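Local coordinates for protein AtFKBP42 (Arabidopsis thaliana, PDB 2F4E) that belongs to the FKBP family of peptidyl-prolyl cis-trans isomerases, modulates vacuolar uptake of substrates by ABC transporters, and regulates cell elongation and orientation, at residues 46-49 with 50-53; 86-89 with 90-93; 101-104 with 105-108. One frame throughout, in Å; residues are numbered along the deposited sequence.

Contact 1: 46-49 with 50-53; sequences VLDE and KVSK
Leu-47 and Asp-48 both turn their backbone N-H groups on the carbonyl of Val-51, and this pairing of two residues with one makes a classic beta bulge. Leu-47 N lies 3.0 Å from Val-51 O and Asp-48 N 3.1 Å from the same atom; the second bond is the more bent, and both donors come from one face of the carbonyl plane. Two bonds thus grip a single oxygen. The hairpin then closes in a type I beta turn from Asp-48 to Val-51, across which the return bond from Val-51 N to Asp-48 O is weak at 3.4 Å.

The carboxylate of Asp-48 reinforces the corner. Its OD2 accepts the N-H of Lys-50 at 3.2 Å, an Asx turn superposed on the beta turn, with the donor standing 40° above the carboxylate plane. Because CG lies opposite the backbone N (chi1 -172°), the acid is sent forward over the turn while CB stays against the next strand, 3.6 Å from Val-51 CB.

Apolar contact continues beside the bulge. Leu-47 CD1 comes slantwise to Val-51 CG1, 4.1 Å away, and also lies against the aliphatic start of Lys-53, 4.1 Å from its CB. Lys-53 carries its amine away from the turn to a hydrogen bond with Ser-115. Val-46 and Ser-52 form the non-hydrogen-bonded pair just before the bulge, their side chains on the sheet face turned from Val-51.

The hairpin is a worked case of a bulged edge: strand 45-48 is paired with strand 51-55, which in turn runs antiparallel to strand 121-126, where Val-51 touches Val-124, and Leu-47 and Val-51 together meet Ile-111 of helix 107-113.

Contact 2: 86-89 with 90-93; sequences EDTW and HEQQ
Asp-87 and His-90 join across a compact helical turn that follows strand 84-87, a local contact in the loop leading on to strand 95-98. Both strands pair with strand 69-78, as in other FKBP domains, where a loop interrupts an edge of the curved sheet. The start of the turn is an Asx motif. Asp-87 holds CG anti to its own N (chi1 -163°), which brings OD1 to the N-H of His-90 at 2.9 Å, the donor lying 51° above the carboxylate plane, while Asp-87 O receives a weak bond from Glu-91 N at 3.3 Å. His-90 CB lies 3.6 Å from Asp-87 OD1, the two side chains crossing at about a right angle, and the imidazole points off toward the exposed side.

The other carboxylate oxygen, OD2, makes salt bridges that tie the turn to its own strand through Lys-84 and to strand 69-78 through Arg-75. An alanine in place of Asp-87 would probably cost His-90 N its carboxylate partner, leave Lys-84 and Arg-75 without their shared anion, and let the start of the turn shift. The Thr-88 hydroxyl is hydrogen-bonded to Tyr-74 N and His-73 ND1, and the Trp-89 ring stacks on His-73.

The exit has the bonding pattern of a Schellman motif. Gln-92 adopts a left-handed backbone, which swings the next N-H back over the turn: Gln-93 N reaches Thr-88 O at 3.0 Å, in the carbonyl plane. The inner bond of the pair is differently placed, for Gln-92 N, 3.1 Å from Trp-89 O, approaches that oxygen from 72° above its carbonyl plane.

Contact 3: 101-104 with 105-108; sequences KEKK and ELAG
Glu-102 and Ala-107 meet on the close-packed side of this contact: OE2 of the glutamate lies 3.7 Å from Ala-107 CA, and its CG rests 4.0 Å from Leu-106 O. The chain of Glu-102 folds sharply at chi2 (-89°), which brings the carboxylate back over the start of the helix instead of outward. Its other oxygen, OE1, is held by the backbone N of Gly-100, so the acid also bridges the incoming loop. Leu-106, buried, lies against Leu-97 of strand 95-98, as does Glu-102.

Beneath these side chains the backbone is wound in a 3-10 turn that feeds helix 107-113, with Leu-106 in the N-cap position. Leu-106 N binds Lys-103 O at 3.2 Å and Ala-107 N binds Lys-104 O at 3.1 Å, each donor sitting well above its carbonyl plane, consistent with the tight 3-10 winding. Ala-107 CB, 3.3 Å from Lys-104 O, packs against the same carbonyl. In FKBP domains this approach to the short helix, which crosses the concave side of the sheet, borders the prolyl-binding pocket; the same is probable for this one.

On the solvent side the side chains touch but no salt bridge forms. The Glu-105 carboxylate lies across the aliphatic part of Lys-103, Glu-105 OE1 3.3 Å from Lys-103 CB, yet the charged ends stand apart, with Lys-103 NZ 5.0 Å from Glu-105 OE2. Lys-103 runs side by side with Leu-106 and brings its NZ to 4.2 Å from Leu-106 CD1. Looser still is Lys-104, whose extended chain leaves the turn altogether, only its first carbons lying near Glu-105 N.

Overall arrangement
The three contacts come in series along the chain, each a turn beside a strand or helix of one compact FKBP-type domain. Contact 1, the hairpin of strands 45-48 and 51-55, and contact 2, the turn after strand 84-87, lie on opposite sides of the chain's centre, their centres about 25 Å apart, though both reach the same antiparallel sheet. Contact 3 stands at the third corner of a triangle, about 15 Å from the first and 18 Å from the second, centre to centre. It touches contact 1, Val-51 CG1 packing against Gly-108 O, but not contact 2, whose nearest atoms are about 5 Å away. Such local turns fix how hairpin, sheet and short helix are joined.

Contact 1: 46-49 with 50-53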
# COMPACT_ATOMS: atom_id res chain seq x y z
N VAL A 46 3.81 -0.54 13.70
CA VAL A 46 2.40 -0.17 13.68
C VAL A 46 2.19 1.27 13.26
O VAL A 46 2.70 2.19 13.90
CB VAL A 46 1.75 -0.40 15.06
CG1 VAL A 46 0.31 0.10 15.04
CG2 VAL A 46 1.80 -1.89 15.43
N LEU A 47 1.41 1.46 12.20
CA LEU A 47 1.14 2.79 11.68
C LEU A 47 -0.28 3.20 12.02
O LEU A 47 -0.62 4.38 11.94
CB LEU A 47 1.28 2.83 10.15
CG LEU A 47 2.52 2.21 9.53
CD1 LEU A 47 2.46 2.42 8.03
CD2 LEU A 47 3.76 2.84 10.10
N ASP A 48 -1.10 2.23 12.40
CA ASP A 48 -2.50 2.52 12.72
C ASP A 48 -3.08 1.29 13.40
O ASP A 48 -2.42 0.25 13.46
CB ASP A 48 -3.26 2.80 11.42
CG ASP A 48 -4.67 3.29 11.65
OD1 ASP A 48 -4.82 4.44 12.13
OD2 ASP A 48 -5.63 2.54 11.33
N GLU A 49 -4.31 1.39 13.88
CA GLU A 49 -4.96 0.27 14.54
C GLU A 49 -5.06 -0.87 13.52
O GLU A 49 -4.76 -2.02 13.84
CB GLU A 49 -6.35 0.68 15.03
CG GLU A 49 -6.95 -0.20 16.15
CD GLU A 49 -6.11 -0.19 17.44
OE1 GLU A 49 -5.72 0.90 17.92
OE2 GLU A 49 -5.85 -1.29 17.97
N LYS A 50 -5.45 -0.54 12.29
CA LYS A 50 -5.59 -1.52 11.22
C LYS A 50 -4.53 -1.46 10.12
O LYS A 50 -4.78 -1.90 8.99
CB LYS A 50 -6.98 -1.42 10.59
CG LYS A 50 -8.12 -1.69 11.58
CD LYS A 50 -7.88 -2.97 12.37
CE LYS A 50 -9.11 -3.42 13.16
NZ LYS A 50 -8.83 -4.68 13.89
N VAL A 51 -3.36 -0.93 10.44
CA VAL A 51 -2.28 -0.83 9.46
C VAL A 51 -0.91 -1.07 10.09
O VAL A 51 -0.60 -0.50 11.13
CB VAL A 51 -2.25 0.55 8.77
CG1 VAL A 51 -1.17 0.58 7.71
CG2 VAL A 51 -3.59 0.87 8.15
N SER A 52 -0.11 -1.91 9.45
CA SER A 52 1.25 -2.20 9.93
C SER A 52 2.18 -2.39 8.73
O SER A 52 1.71 -2.66 7.62
CB SER A 52 1.24 -3.45 10.82
OG SER A 52 0.76 -4.58 10.12
N LYS A 53 3.48 -2.26 8.95
CA LYS A 53 4.44 -2.34 7.84
C LYS A 53 5.78 -3.03 8.12
O LYS A 53 6.29 -2.99 9.23
CB LYS A 53 4.75 -0.94 7.33
CG LYS A 53 5.76 -0.88 6.20
CD LYS A 53 6.10 0.55 5.78
CE LYS A 53 6.89 1.26 6.86
NZ LYS A 53 7.23 2.64 6.45

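Contact 2: 86-89 with 90-93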
# COMPACT_ATOMS: atom_id res chain seq x y z
N GLU A 86 -4.12 -7.26 -8.04
CA GLU A 86 -3.58 -5.99 -8.54
C GLU A 86 -2.06 -6.13 -8.65
O GLU A 86 -1.43 -6.72 -7.77
CB GLU A 86 -3.94 -4.85 -7.59
CG GLU A 86 -4.45 -3.58 -8.27
CD GLU A 86 -5.91 -3.26 -7.94
OE1 GLU A 86 -6.79 -4.13 -8.10
OE2 GLU A 86 -6.21 -2.12 -7.51
N ASP A 87 -1.49 -5.59 -9.73
CA ASP A 87 -0.05 -5.65 -9.99
C ASP A 87 0.32 -4.57 -11.01
O ASP A 87 0.30 -4.82 -12.21
CB ASP A 87 0.32 -7.03 -10.57
CG ASP A 87 1.81 -7.32 -10.49
OD1 ASP A 87 2.63 -6.43 -10.79
OD2 ASP A 87 2.17 -8.46 -10.15
N THR A 88 0.63 -3.37 -10.53
CA THR A 88 0.99 -2.28 -11.42
C THR A 88 2.28 -2.53 -12.20
O THR A 88 2.45 -1.97 -13.27
CB THR A 88 1.11 -0.93 -10.67
OG1 THR A 88 2.18 -0.99 -9.73
CG2 THR A 88 -0.22 -0.61 -9.96
N TRP A 89 3.18 -3.35 -11.67
CA TRP A 89 4.42 -3.67 -12.38
C TRP A 89 4.10 -4.48 -13.63
O TRP A 89 4.64 -4.21 -14.69
CB TRP A 89 5.37 -4.47 -11.50
CG TRP A 89 6.19 -3.65 -10.56
CD1 TRP A 89 7.21 -2.80 -10.88
CD2 TRP A 89 6.07 -3.62 -9.14
NE1 TRP A 89 7.74 -2.25 -9.74
CE2 TRP A 89 7.06 -2.73 -8.65
CE3 TRP A 89 5.23 -4.25 -8.22
CZ2 TRP A 89 7.23 -2.47 -7.29
CZ3 TRP A 89 5.39 -3.99 -6.86
CH2 TRP A 89 6.39 -3.10 -6.41
N HIS A 90 3.23 -5.47 -13.49
CA HIS A 90 2.88 -6.29 -14.63
C HIS A 90 2.23 -5.44 -15.72
O HIS A 90 2.58 -5.57 -16.89
CB HIS A 90 1.92 -7.43 -14.22
CG HIS A 90 1.49 -8.29 -15.37
ND1 HIS A 90 2.38 -9.04 -16.11
CD2 HIS A 90 0.28 -8.48 -15.93
CE1 HIS A 90 1.73 -9.66 -17.07
NE2 HIS A 90 0.45 -9.34 -16.99
N GLU A 91 1.31 -4.56 -15.35
CA GLU A 91 0.65 -3.74 -16.36
C GLU A 91 1.42 -2.48 -16.72
O GLU A 91 0.91 -1.61 -17.42
CB GLU A 91 -0.77 -3.37 -15.92
CG GLU A 91 -0.88 -2.54 -14.66
CD GLU A 91 -2.30 -2.00 -14.44
OE1 GLU A 91 -2.90 -1.52 -15.43
OE2 GLU A 91 -2.82 -2.04 -13.30
N GLN A 92 2.67 -2.40 -16.26
CA GLN A 92 3.54 -1.27 -16.55
C GLN A 92 2.79 0.05 -16.40
O GLN A 92 2.88 0.91 -17.26
CB GLN A 92 4.04 -1.37 -17.99
CG GLN A 92 4.55 -2.74 -18.39
CD GLN A 92 5.01 -2.80 -19.84
OE1 GLN A 92 4.24 -2.54 -20.76
NE2 GLN A 92 6.28 -3.13 -20.03
N GLN A 93 2.05 0.21 -15.31
CA GLN A 93 1.29 1.43 -15.10
C GLN A 93 1.27 1.88 -13.64
O GLN A 93 0.31 1.63 -12.91
CB GLN A 93 -0.15 1.24 -15.59
CG GLN A 93 -1.03 2.49 -15.51
CD GLN A 93 -0.67 3.55 -16.54
OE1 GLN A 93 -0.89 3.37 -17.74
NE2 GLN A 93 -0.09 4.67 -16.08

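Contact 3: 101-104 with 105-108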
# COMPACT_ATOMS: atom_id res chain seq x y z
N LYS A 101 -6.75 12.58 -0.55
CA LYS A 101 -7.81 12.53 -1.55
C LYS A 101 -7.89 11.16 -2.22
O LYS A 101 -8.53 11.01 -3.26
CB LYS A 101 -7.62 13.63 -2.59
CG LYS A 101 -7.76 15.04 -2.01
CD LYS A 101 -7.90 16.13 -3.09
CE LYS A 101 -8.23 17.50 -2.47
NZ LYS A 101 -9.55 17.52 -1.73
N GLU A 102 -7.27 10.16 -1.59
CA GLU A 102 -7.27 8.81 -2.15
C GLU A 102 -8.66 8.20 -2.07
O GLU A 102 -9.48 8.59 -1.24
CB GLU A 102 -6.29 7.90 -1.40
CG GLU A 102 -6.83 7.32 -0.06
CD GLU A 102 -6.56 8.21 1.16
OE1 GLU A 102 -5.73 9.15 1.05
OE2 GLU A 102 -7.19 7.97 2.23
N LYS A 103 -8.92 7.23 -2.94
CA LYS A 103 -10.20 6.54 -2.93
C LYS A 103 -10.30 5.81 -1.59
O LYS A 103 -9.29 5.56 -0.93
CB LYS A 103 -10.27 5.51 -4.06
CG LYS A 103 -9.90 6.05 -5.43
CD LYS A 103 -10.12 4.99 -6.50
CE LYS A 103 -9.45 5.36 -7.81
NZ LYS A 103 -7.97 5.49 -7.62
N LYS A 104 -11.52 5.46 -1.21
CA LYS A 104 -11.72 4.79 0.07
C LYS A 104 -11.07 3.41 0.15
O LYS A 104 -10.58 3.00 1.20
CB LYS A 104 -13.22 4.67 0.37
CG LYS A 104 -13.50 4.07 1.74
CD LYS A 104 -14.98 3.90 2.00
CE LYS A 104 -15.21 3.25 3.35
NZ LYS A 104 -16.67 3.11 3.64
N GLU A 105 -11.07 2.69 -0.97
CA GLU A 105 -10.50 1.35 -0.99
C GLU A 105 -8.98 1.32 -0.83
O GLU A 105 -8.39 0.25 -0.66
CB GLU A 105 -10.92 0.60 -2.26
CG GLU A 105 -10.36 1.16 -3.56
CD GLU A 105 -11.28 2.19 -4.22
OE1 GLU A 105 -12.07 2.84 -3.50
OE2 GLU A 105 -11.19 2.34 -5.46
N LEU A 106 -8.35 2.49 -0.89
CA LEU A 106 -6.89 2.59 -0.75
C LEU A 106 -6.51 3.32 0.54
O LEU A 106 -5.35 3.66 0.75
CB LEU A 106 -6.29 3.34 -1.93
CG LEU A 106 -6.57 2.87 -3.35
CD1 LEU A 106 -6.00 3.89 -4.33
CD2 LEU A 106 -5.98 1.49 -3.59
N ALA A 107 -7.51 3.56 1.40
CA ALA A 107 -7.31 4.26 2.67
C ALA A 107 -6.14 3.69 3.46
O ALA A 107 -5.28 4.43 3.94
CB ALA A 107 -8.59 4.18 3.51
N GLY A 108 -6.12 2.36 3.60
CA GLY A 108 -5.05 1.71 4.32
C GLY A 108 -3.71 1.87 3.63
O GLY A 108 -2.70 2.18 4.26